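PDB 2ATR: acetyltransferase, GNAT family from Streptococcus pneumoniae, which probably transfers an acetyl group from acetyl-CoA to an acceptor that has not been identified, as other GNAT-family enzymes do. Local coordinates for residues G119-L123 and S124-C128. Sequence-based numbering, arbitrary orientation.
Sequences GFEIL and STYDC
The Tyr126 ring lies across the aliphatic part of Glu121, its OH end against CB and CG; Tyr126 OH stands 3.5 Å from Glu121 CG, and the carboxylate plane is turned 73° from the ring. Glu121 reaches its neighbours with CG anti to the backbone N (chi1 -173°) and a bend at chi2 that carries the carboxylate round to Thr125. There Thr125 OG1 donates to Glu121 OE2 over 2.6 Å, meeting the oxygen on its anti side and somewhat out of the carboxylate plane. A weak bond from the backbone N of Ile122 reaches the same OE2, while OE1 forms a salt bridge with Arg116 of helix 109-117, so both carboxylate oxygens have partners, which should limit the rotation of the group. The side chains of Ile122 and Thr125 cross at about a right angle, and Ile122 CD1 sits 3.3 Å from Ser124 OG; the same isoleucine side chain also touches Val112 and Arg116 of helix 109-117. Backbone bonds close the bend: Thr125 N reaches Ile122 O at 3.2 Å, and Leu123 O accepts from both Tyr126 N (3.0 Å) and Cys128 N (3.1 Å), which approach from opposite faces of its carbonyl plane. Leu123 CB packs on Cys128 CB at 3.8 Å, adding a small apolar touch beside that double acceptor. The whole contact is local and at the surface, in one continuous piece of chain. It follows the Schellman motif at the end of helix 109-117, where Gly119 takes a positive phi, and Phe120 then packs on Val101 of strand 100-102 and on helix 83-92. The Thr125-to-Ile122 and Tyr126-to-Leu123 backbone bonds, each three residues apart, are those of a 3-10 turn, spanned by the Glu121-Thr125 side-chain bond in the segment after helix 109-117 of this GNAT-family protein.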
loop_
_atom_site.group_PDB
_atom_site.type_symbol
_atom_site.label_atom_id
_atom_site.label_comp_id
_atom_site.label_asym_id
_atom_site.label_seq_id
_atom_site.Cartn_x
_atom_site.Cartn_y
_atom_site.Cartn_z
ATOM N N GLY A 119 8.205 -11.079 2.487
ATOM C CA GLY A 119 8.203 -11.648 3.860
ATOM C C GLY A 119 6.800 -11.860 4.448
ATOM O O GLY A 119 6.655 -12.121 5.646
ATOM N N PHE A 120 5.765 -11.713 3.619
ATOM C CA PHE A 120 4.354 -11.919 4.011
ATOM C C PHE A 120 3.928 -13.336 3.632
ATOM O O PHE A 120 4.460 -13.879 2.650
ATOM C CB PHE A 120 3.422 -10.905 3.308
ATOM C CG PHE A 120 3.443 -9.522 3.918
ATOM C CD1 PHE A 120 2.355 -9.078 4.703
ATOM C CD2 PHE A 120 4.560 -8.648 3.721
ATOM C CE1 PHE A 120 2.356 -7.802 5.284
ATOM C CE2 PHE A 120 4.597 -7.381 4.332
ATOM C CZ PHE A 120 3.468 -6.935 5.093
ATOM N N GLU A 121 3.019 -13.917 4.415
ATOM C CA GLU A 121 2.454 -15.262 4.190
ATOM C C GLU A 121 0.929 -15.184 4.226
ATOM O O GLU A 121 0.354 -14.378 4.955
ATOM C CB GLU A 121 2.997 -16.282 5.263
ATOM C CG GLU A 121 2.592 -17.786 5.023
ATOM C CD GLU A 121 2.760 -18.251 3.581
ATOM O OE1 GLU A 121 3.756 -17.931 2.922
ATOM O OE2 GLU A 121 1.831 -18.891 3.073
ATOM N N ILE A 122 0.272 -16.036 3.488
ATOM C CA ILE A 122 -1.203 -16.018 3.428
ATOM C C ILE A 122 -1.780 -16.545 4.752
ATOM O O ILE A 122 -1.175 -17.416 5.386
ATOM C CB ILE A 122 -1.774 -16.739 2.193
ATOM C CG1 ILE A 122 -1.514 -18.250 2.244
ATOM C CG2 ILE A 122 -1.143 -16.134 0.861
ATOM C CD1 ILE A 122 -2.118 -19.023 1.041
ATOM N N LEU A 123 -2.922 -15.994 5.172
ATOM C CA LEU A 123 -3.463 -16.322 6.500
ATOM C C LEU A 123 -3.852 -17.780 6.665
ATOM O O LEU A 123 -3.724 -18.294 7.766
ATOM C CB LEU A 123 -4.632 -15.436 6.913
ATOM C CG LEU A 123 -4.342 -13.988 7.330
ATOM C CD1 LEU A 123 -5.692 -13.176 7.545
ATOM C CD2 LEU A 123 -3.394 -13.852 8.477
ATOM N N SER A 124 -4.318 -18.431 5.591
ATOM C CA SER A 124 -4.689 -19.869 5.618
ATOM C C SER A 124 -3.541 -20.819 6.050
ATOM O O SER A 124 -3.786 -21.862 6.643
ATOM C CB SER A 124 -5.296 -20.307 4.267
ATOM O OG SER A 124 -4.305 -20.168 3.236
ATOM N N THR A 125 -2.291 -20.414 5.847
ATOM C CA THR A 125 -1.125 -21.227 6.269
ATOM C C THR A 125 -1.216 -21.415 7.787
ATOM O O THR A 125 -0.868 -22.481 8.300
ATOM C CB THR A 125 0.215 -20.514 5.870
ATOM O OG1 THR A 125 0.243 -20.364 4.444
ATOM C CG2 THR A 125 1.453 -21.315 6.235
ATOM N N TYR A 126 -1.748 -20.396 8.473
ATOM C CA TYR A 126 -1.976 -20.423 9.950
ATOM C C TYR A 126 -3.400 -20.737 10.437
ATOM O O TYR A 126 -3.784 -20.423 11.589
ATOM C CB TYR A 126 -1.509 -19.105 10.524
ATOM C CG TYR A 126 -0.177 -18.747 9.967
ATOM C CD1 TYR A 126 0.958 -19.444 10.382
ATOM C CD2 TYR A 126 -0.039 -17.747 8.965
ATOM C CE1 TYR A 126 2.213 -19.146 9.855
ATOM C CE2 TYR A 126 1.220 -17.454 8.412
ATOM C CZ TYR A 126 2.335 -18.175 8.861
ATOM O OH TYR A 126 3.595 -17.928 8.394
ATOM N N ASP A 127 -4.197 -21.308 9.560
ATOM C CA ASP A 127 -5.642 -21.504 9.793
ATOM C C ASP A 127 -6.415 -20.250 10.193
ATOM O O ASP A 127 -7.284 -20.304 11.072
ATOM C CB ASP A 127 -5.889 -22.654 10.763
ATOM C CG ASP A 127 -5.254 -23.964 10.268
ATOM O OD1 ASP A 127 -5.441 -24.284 9.067
ATOM O OD2 ASP A 127 -4.542 -24.601 11.068
ATOM N N CYS A 128 -6.074 -19.127 9.540
ATOM C CA CYS A 128 -6.758 -17.851 9.755
ATOM C C CYS A 128 -7.389 -17.399 8.431
ATOM O O CYS A 128 -7.082 -17.953 7.334
ATOM C CB CYS A 128 -5.792 -16.781 10.269
ATOM S SG CYS A 128 -5.203 -17.173 11.961
#